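Local coordinates for protein exonuclease (Laribacter hongkongensis, PDB 3SYY) that digests double-stranded DNA from the 5' end with strict 5'-to-3' polarity, as a magnesium-binding alkaline exonuclease, at residues T84-I89 with D102-D107; G109-K114 with D151-D156; K136-Q141 with T168-D173. All coordinates share one frame; numbering follows the deposited sequence.

Contact 1. Residues T84-I89 with D102-D107. With MG (magnesium ion), chain B.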
# COMPACT_ATOMS: atom_id res chain seq x y z
N THR A 84 30.08 -19.02 -12.88
CA THR A 84 29.54 -18.81 -14.23
C THR A 84 28.08 -18.38 -14.14
O THR A 84 27.32 -18.95 -13.38
CB THR A 84 29.57 -20.11 -15.02
OG1 THR A 84 30.81 -20.77 -14.73
CG2 THR A 84 29.45 -19.84 -16.51
N GLU A 85 27.67 -17.42 -14.94
CA GLU A 85 26.27 -17.09 -14.98
C GLU A 85 25.45 -18.08 -15.80
O GLU A 85 25.97 -18.80 -16.67
CB GLU A 85 26.07 -15.63 -15.32
CG GLU A 85 26.52 -14.78 -14.08
CD GLU A 85 25.99 -13.37 -14.09
OE1 GLU A 85 26.78 -12.44 -14.38
OE2 GLU A 85 24.78 -13.18 -13.83
N VAL A 86 24.17 -18.18 -15.44
CA VAL A 86 23.28 -19.16 -16.00
C VAL A 86 21.88 -18.52 -16.03
O VAL A 86 21.61 -17.57 -15.29
CB VAL A 86 23.37 -20.51 -15.21
CG1 VAL A 86 22.62 -20.48 -13.90
CG2 VAL A 86 22.94 -21.70 -16.04
N GLY A 87 21.02 -19.00 -16.92
CA GLY A 87 19.67 -18.46 -17.02
C GLY A 87 18.76 -19.42 -16.29
O GLY A 87 19.09 -19.93 -15.23
N LEU A 88 17.61 -19.71 -16.88
CA LEU A 88 16.68 -20.62 -16.25
C LEU A 88 17.05 -22.06 -16.58
O LEU A 88 17.23 -22.41 -17.73
CB LEU A 88 15.27 -20.31 -16.73
CG LEU A 88 14.27 -21.15 -15.93
CD1 LEU A 88 13.85 -20.38 -14.68
CD2 LEU A 88 13.12 -21.47 -16.83
N ILE A 89 17.15 -22.88 -15.55
CA ILE A 89 17.44 -24.30 -15.71
C ILE A 89 16.17 -25.06 -15.41
O ILE A 89 15.66 -25.01 -14.29
CB ILE A 89 18.53 -24.76 -14.69
CG1 ILE A 89 19.79 -23.87 -14.80
CG2 ILE A 89 18.87 -26.26 -14.86
CD1 ILE A 89 20.45 -23.97 -16.12
N ASP A 102 21.80 -17.47 -9.07
CA ASP A 102 22.60 -16.32 -9.42
C ASP A 102 24.02 -16.70 -9.91
O ASP A 102 24.75 -15.85 -10.39
CB ASP A 102 22.68 -15.36 -8.23
CG ASP A 102 21.32 -14.69 -7.94
OD1 ASP A 102 20.57 -14.50 -8.91
OD2 ASP A 102 20.99 -14.44 -6.79
N GLY A 103 24.40 -17.96 -9.81
CA GLY A 103 25.65 -18.40 -10.47
C GLY A 103 25.89 -19.88 -10.25
O GLY A 103 25.46 -20.44 -9.26
N LEU A 104 26.56 -20.52 -11.21
CA LEU A 104 27.15 -21.86 -10.96
C LEU A 104 28.54 -21.67 -10.37
O LEU A 104 29.35 -20.90 -10.91
CB LEU A 104 27.29 -22.62 -12.27
CG LEU A 104 26.02 -22.87 -13.12
CD1 LEU A 104 26.31 -23.94 -14.19
CD2 LEU A 104 24.82 -23.27 -12.28
N VAL A 105 28.81 -22.35 -9.28
CA VAL A 105 30.09 -22.20 -8.59
C VAL A 105 30.84 -23.53 -8.71
O VAL A 105 30.35 -24.56 -8.24
CB VAL A 105 29.93 -21.88 -7.10
CG1 VAL A 105 31.30 -21.57 -6.47
CG2 VAL A 105 28.99 -20.67 -6.90
N GLY A 106 32.03 -23.49 -9.28
CA GLY A 106 32.82 -24.71 -9.42
C GLY A 106 32.06 -25.73 -10.25
O GLY A 106 31.32 -25.37 -11.17
N ASP A 107 32.22 -27.00 -9.88
CA ASP A 107 31.55 -28.11 -10.57
C ASP A 107 30.27 -28.48 -9.85
O ASP A 107 29.33 -28.98 -10.46
CB ASP A 107 32.45 -29.36 -10.54
CG ASP A 107 33.67 -29.21 -11.39
OD1 ASP A 107 33.51 -28.76 -12.55
OD2 ASP A 107 34.78 -29.56 -10.90
MG MG B . 18.99 -13.40 -5.96
O HOH W 1 31.24 -22.32 -12.55
O HOH W 2 18.86 -12.60 -8.07
O HOH W 3 16.97 -12.49 -5.20

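Contact 2. Residues G109-K114 with D151-D156. With MG (magnesium ion), chain B.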
# COMPACT_ATOMS: atom_id res chain seq x y z
N GLY A 109 28.66 -26.49 -7.05
CA GLY A 109 27.99 -25.51 -6.16
C GLY A 109 27.18 -24.46 -6.87
O GLY A 109 27.08 -24.46 -8.09
N LEU A 110 26.58 -23.54 -6.08
CA LEU A 110 25.71 -22.53 -6.62
C LEU A 110 25.90 -21.30 -5.74
O LEU A 110 26.41 -21.43 -4.67
CB LEU A 110 24.25 -22.99 -6.42
CG LEU A 110 23.79 -24.22 -7.23
CD1 LEU A 110 22.40 -24.62 -6.81
CD2 LEU A 110 23.78 -23.87 -8.66
N ILE A 111 25.46 -20.13 -6.21
CA ILE A 111 25.37 -18.96 -5.33
C ILE A 111 23.95 -18.38 -5.51
O ILE A 111 23.44 -18.39 -6.62
CB ILE A 111 26.47 -17.90 -5.67
CG1 ILE A 111 26.31 -16.62 -4.86
CG2 ILE A 111 26.52 -17.64 -7.17
CD1 ILE A 111 27.49 -15.64 -5.00
N GLU A 112 23.34 -17.96 -4.41
CA GLU A 112 22.06 -17.18 -4.47
C GLU A 112 22.39 -15.91 -3.68
O GLU A 112 22.87 -16.01 -2.54
CB GLU A 112 20.93 -17.94 -3.75
CG GLU A 112 19.64 -17.02 -3.53
CD GLU A 112 19.07 -16.51 -4.86
OE1 GLU A 112 19.27 -17.20 -5.90
OE2 GLU A 112 18.43 -15.38 -4.92
N ILE A 113 22.20 -14.77 -4.32
CA ILE A 113 22.54 -13.46 -3.75
C ILE A 113 21.28 -12.67 -3.33
O ILE A 113 20.32 -12.53 -4.11
CB ILE A 113 23.27 -12.65 -4.82
CG1 ILE A 113 24.64 -13.31 -5.17
CG2 ILE A 113 23.49 -11.16 -4.37
CD1 ILE A 113 25.28 -12.69 -6.40
N LYS A 114 21.31 -12.11 -2.11
CA LYS A 114 20.31 -11.11 -1.73
C LYS A 114 21.01 -9.77 -1.48
O LYS A 114 22.11 -9.71 -0.85
CB LYS A 114 19.55 -11.56 -0.47
CG LYS A 114 18.95 -12.96 -0.50
CD LYS A 114 18.07 -13.20 -1.71
CE LYS A 114 17.40 -14.61 -1.66
NZ LYS A 114 16.63 -14.84 -2.98
N ASP A 151 25.86 -21.44 -1.82
CA ASP A 151 26.34 -20.43 -0.88
C ASP A 151 25.32 -19.28 -0.93
O ASP A 151 25.07 -18.70 -1.98
CB ASP A 151 27.69 -19.92 -1.36
CG ASP A 151 28.88 -20.75 -0.78
OD1 ASP A 151 28.66 -21.49 0.21
OD2 ASP A 151 29.98 -20.69 -1.35
N PHE A 152 24.73 -18.99 0.19
CA PHE A 152 23.76 -17.90 0.28
C PHE A 152 24.54 -16.65 0.66
O PHE A 152 25.24 -16.66 1.67
CB PHE A 152 22.81 -18.24 1.40
CG PHE A 152 21.84 -17.13 1.70
CD1 PHE A 152 22.10 -16.21 2.73
CD2 PHE A 152 20.66 -17.00 0.96
CE1 PHE A 152 21.17 -15.17 3.03
CE2 PHE A 152 19.72 -15.98 1.26
CZ PHE A 152 20.00 -15.04 2.28
N VAL A 153 24.50 -15.63 -0.17
CA VAL A 153 25.24 -14.38 0.09
C VAL A 153 24.19 -13.30 0.36
O VAL A 153 23.24 -13.18 -0.43
CB VAL A 153 26.06 -13.98 -1.14
CG1 VAL A 153 26.72 -12.55 -0.97
CG2 VAL A 153 27.17 -15.06 -1.41
N SER A 154 24.35 -12.55 1.46
CA SER A 154 23.64 -11.27 1.64
C SER A 154 24.68 -10.13 1.61
O SER A 154 25.78 -10.27 2.19
CB SER A 154 22.84 -11.32 2.95
OG SER A 154 22.10 -10.14 3.20
N TYR A 155 24.39 -9.04 0.89
CA TYR A 155 25.36 -7.96 0.71
C TYR A 155 24.70 -6.59 0.82
O TYR A 155 23.67 -6.31 0.16
CB TYR A 155 25.98 -8.07 -0.66
CG TYR A 155 27.01 -7.04 -0.99
CD1 TYR A 155 28.29 -7.08 -0.41
CD2 TYR A 155 26.74 -6.05 -1.94
CE1 TYR A 155 29.24 -6.11 -0.75
CE2 TYR A 155 27.68 -5.10 -2.28
CZ TYR A 155 28.94 -5.14 -1.69
OH TYR A 155 29.83 -4.18 -2.04
N ASP A 156 25.33 -5.73 1.62
CA ASP A 156 24.88 -4.33 1.68
C ASP A 156 26.08 -3.41 1.81
O ASP A 156 26.68 -3.33 2.88
CB ASP A 156 23.95 -4.14 2.87
CG ASP A 156 23.27 -2.74 2.86
OD1 ASP A 156 23.65 -1.86 2.06
OD2 ASP A 156 22.33 -2.57 3.62
MG MG B . 18.99 -13.40 -5.96
O HOH W 3 16.97 -12.49 -5.20
O HOH W 2 18.86 -12.60 -8.07

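Contact 3. Residues K136-Q141 with T168-D173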
# COMPACT_ATOMS: atom_id res chain seq x y z
N LYS A 136 13.95 -23.01 0.78
CA LYS A 136 13.16 -23.68 -0.25
C LYS A 136 13.63 -23.31 -1.64
O LYS A 136 13.77 -24.18 -2.48
CB LYS A 136 11.67 -23.42 -0.09
CG LYS A 136 11.13 -24.10 1.20
CD LYS A 136 9.68 -23.80 1.43
CE LYS A 136 9.17 -24.65 2.61
NZ LYS A 136 9.61 -23.98 3.89
N GLN A 137 13.92 -22.04 -1.86
CA GLN A 137 14.42 -21.57 -3.14
C GLN A 137 15.73 -22.30 -3.51
O GLN A 137 15.91 -22.79 -4.61
CB GLN A 137 14.68 -20.08 -3.06
CG GLN A 137 15.26 -19.53 -4.33
CD GLN A 137 15.60 -18.06 -4.23
OE1 GLN A 137 15.68 -17.49 -3.14
NE2 GLN A 137 15.75 -17.42 -5.38
N MET A 138 16.65 -22.34 -2.55
CA MET A 138 17.95 -22.92 -2.84
C MET A 138 17.91 -24.44 -2.97
O MET A 138 18.63 -24.99 -3.79
CB MET A 138 18.94 -22.50 -1.75
CG MET A 138 19.40 -21.00 -1.96
SD MET A 138 20.53 -20.49 -0.64
CE MET A 138 19.61 -20.55 0.84
N GLN A 139 17.07 -25.10 -2.19
CA GLN A 139 16.94 -26.58 -2.36
C GLN A 139 16.37 -26.86 -3.73
O GLN A 139 16.79 -27.81 -4.39
CB GLN A 139 16.10 -27.21 -1.26
CG GLN A 139 16.78 -27.17 0.14
CD GLN A 139 18.10 -28.02 0.19
OE1 GLN A 139 18.39 -28.80 -0.75
NE2 GLN A 139 18.90 -27.82 1.24
N THR A 140 15.43 -26.01 -4.19
CA THR A 140 14.87 -26.15 -5.53
C THR A 140 15.88 -25.89 -6.61
O THR A 140 15.87 -26.56 -7.66
CB THR A 140 13.70 -25.15 -5.76
OG1 THR A 140 12.68 -25.40 -4.79
CG2 THR A 140 13.14 -25.27 -7.19
N GLN A 141 16.75 -24.91 -6.40
CA GLN A 141 17.81 -24.65 -7.38
C GLN A 141 18.73 -25.89 -7.50
O GLN A 141 19.12 -26.29 -8.61
CB GLN A 141 18.64 -23.43 -6.95
CG GLN A 141 18.03 -22.10 -7.24
CD GLN A 141 18.67 -20.98 -6.39
OE1 GLN A 141 18.31 -19.80 -6.51
NE2 GLN A 141 19.62 -21.35 -5.56
N THR A 168 26.82 -18.01 3.83
CA THR A 168 26.72 -19.30 4.57
C THR A 168 26.33 -20.40 3.57
O THR A 168 25.61 -20.11 2.59
CB THR A 168 25.75 -19.22 5.75
OG1 THR A 168 25.92 -20.36 6.61
CG2 THR A 168 24.24 -19.15 5.29
N ARG A 169 26.82 -21.62 3.78
CA ARG A 169 26.62 -22.69 2.81
C ARG A 169 25.45 -23.54 3.17
O ARG A 169 25.33 -23.98 4.33
CB ARG A 169 27.83 -23.63 2.72
CG ARG A 169 27.76 -24.51 1.43
CD ARG A 169 29.14 -24.99 1.04
NE ARG A 169 29.89 -23.95 0.33
CZ ARG A 169 31.05 -24.18 -0.26
NH1 ARG A 169 31.56 -25.41 -0.23
NH2 ARG A 169 31.70 -23.23 -0.89
N ILE A 170 24.59 -23.79 2.18
CA ILE A 170 23.42 -24.63 2.42
C ILE A 170 23.63 -25.90 1.60
O ILE A 170 23.71 -25.84 0.36
CB ILE A 170 22.09 -23.92 1.99
CG1 ILE A 170 21.95 -22.56 2.74
CG2 ILE A 170 20.88 -24.87 2.22
CD1 ILE A 170 21.77 -22.66 4.33
N GLU A 171 23.77 -27.03 2.29
CA GLU A 171 24.03 -28.31 1.64
C GLU A 171 22.72 -28.88 1.07
O GLU A 171 21.69 -28.77 1.73
CB GLU A 171 24.59 -29.32 2.67
CG GLU A 171 25.99 -28.97 3.26
CD GLU A 171 27.12 -29.00 2.23
OE1 GLU A 171 27.99 -28.13 2.29
OE2 GLU A 171 27.13 -29.88 1.32
N ARG A 172 22.78 -29.50 -0.10
CA ARG A 172 21.65 -30.30 -0.65
C ARG A 172 20.92 -31.15 0.39
O ARG A 172 21.57 -31.93 1.10
CB ARG A 172 22.15 -31.19 -1.79
CG ARG A 172 21.06 -32.02 -2.46
CD ARG A 172 21.60 -32.76 -3.67
NE ARG A 172 20.49 -33.31 -4.44
CZ ARG A 172 20.13 -32.90 -5.65
NH1 ARG A 172 20.82 -31.96 -6.26
NH2 ARG A 172 19.09 -33.45 -6.26
N ASP A 173 19.60 -31.01 0.51
CA ASP A 173 18.79 -31.84 1.42
C ASP A 173 17.82 -32.67 0.54
O ASP A 173 16.79 -32.16 0.06
CB ASP A 173 18.02 -30.97 2.40
CG ASP A 173 17.22 -31.78 3.41
OD1 ASP A 173 17.00 -32.98 3.21
OD2 ASP A 173 16.82 -31.21 4.45

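Contact 1. Residues T84-I89 with D102-D107
T84 and L104 form an antiparallel hydrogen-bonded pair, the one bridge between the two segments. T84 N gives its hydrogen to L104 O at 2.8 Å, and L104 N returns the bond to T84 O at 2.8 Å. The bonds are fairly straight, with angles at hydrogen of 164° and 158°.

The side chains of T84 and L104 lie on the same face of the sheet. T84 OG1 sits beside its backbone N (chi1 -41°). There it shares a water with L104 O, 2.7 Å from OG1 and 2.9 Å from O. V86 follows where the chain leaves the strand. It meets L104 at about a right angle, and V86 CG1 touches L104 CD2 at 3.9 Å.

E85 only brushes the backbone of D102, with E85 CG 4.2 Å from D102 O. D102 CB points away from 84-89, and D102 OD2 binds magnesium at 2.4 Å. A water on the same metal gives a hydrogen to D102 OD1, 2.7 Å away. E112 OE2 and I113 O complete the protein ligands. The 83-84 strand thus pairs just beyond the metal ligand, and its edge of the sheet is held by two backbone bonds, a shared water and one small apolar contact. D102 OD2 probably also accepts from I113 N, so both carboxylate oxygens of D102 are fixed in place.

Contact 2. Residues G109-K114 with D151-D156
I111 with D151, E112 with F152, I113 with V153 and K114 with S154 form four successive parallel bridges. The strand axes are 4.7 Å apart and 21° from parallel. Five backbone hydrogen bonds alternate between the strands.

On the face that holds I111, I113 and V153, the tight pair is I111 with V153. I111 CG1 runs anti to the backbone N (chi1 175°), which carries CD1 to V153 CG2 at 3.7 Å. I113 is the looser neighbour, with I113 CG1 4.3 Å from V153 CB. Helix 59-79 covers this face through Y75 and A71. D151 is on it too, but its carboxylate turns to Y75 OH and to R169.

These are central strands of the PDDEXK nuclease core, and E112, I113 and K114 fit the E-x-K part of its motif. E112 OE2 binds magnesium at 2.3 Å and I113 O binds it at 2.4 Å, with D102 and two waters as the other ligands.

The other face is mixed, with E112 and S154 beside the F152 ring. It opens towards K114, which is partly exposed. E112 bends at chi2 (60°), and its carboxylate leaves the neighbouring strand for the metal. K114 NZ meets E112 OE2 at 2.7 Å in a salt bridge, coming from above the carboxylate plane. It also gives a hydrogen to a metal-bound water and to Q137 OE1, and K114 makes a cation-pi contact with Y134. Nearer its backbone, the K114 chain crosses F152 at about a right angle. K114 CG comes obliquely to the ring, 3.6 Å from F152 CE2.

Contact 3. Residues K136-Q141 with T168-D173
Q139 reaches across from the helix and joins its amide to the backbone at the end of the strand. Its CB leaves the helix with CG beside the backbone N (chi1 -68°). The chain bends at chi2 (-64°), which turns the amide towards 171-173. CD lies 3.7 Å from D173 CB. OE1 takes the D173 N hydrogen at 2.8 Å in a nearly straight bond. The donor is well off the C=O axis and tilted from the carbonyl plane. NE2 gives a hydrogen to E171 O at 3.0 Å, and that oxygen lies close to the Q139 amide plane. NE2 also rests 3.7 Å from I170 CG2. Both ends of one amide are therefore engaged by backbone, which should fix its rotation.

M138 adds the apolar half. Its chain bends at chi3 and puts CE 3.6 Å from I170 CG1, the two side chains crossing at about a right angle.

Q139 thus holds the backbone N of D173, the residue at the N-cap position of helix 174-205. Helix 132-145 lies across strand 165-171, the short axes 58° apart. Q139 touches I177 and I180 of helix 174-205, while M138 rests on C150 and F152 of strand 149-155.

From the N terminus, contact 1 comes first. It closes the excursion through strands 89-90 and 97-99 by pairing strand 83-84 with strand 103-105. The chain then turns directly into strand 109-114. Contact 2 opens there and closes only after helices 118-127 and 132-145, a parallel crossover. Contact 3 opens within that crossover and closes beyond it, on strand 165-171, so contacts 2 and 3 cross. Contacts 1 and 2 share the magnesium and two of its waters. Contacts 2 and 3 meet through the salt bridge of D151 with R169. Contacts 1 and 2 pair strands within the five-stranded sheet; contact 3 ties helix 132-145 to its edge strand 165-171, just before helix 174-205.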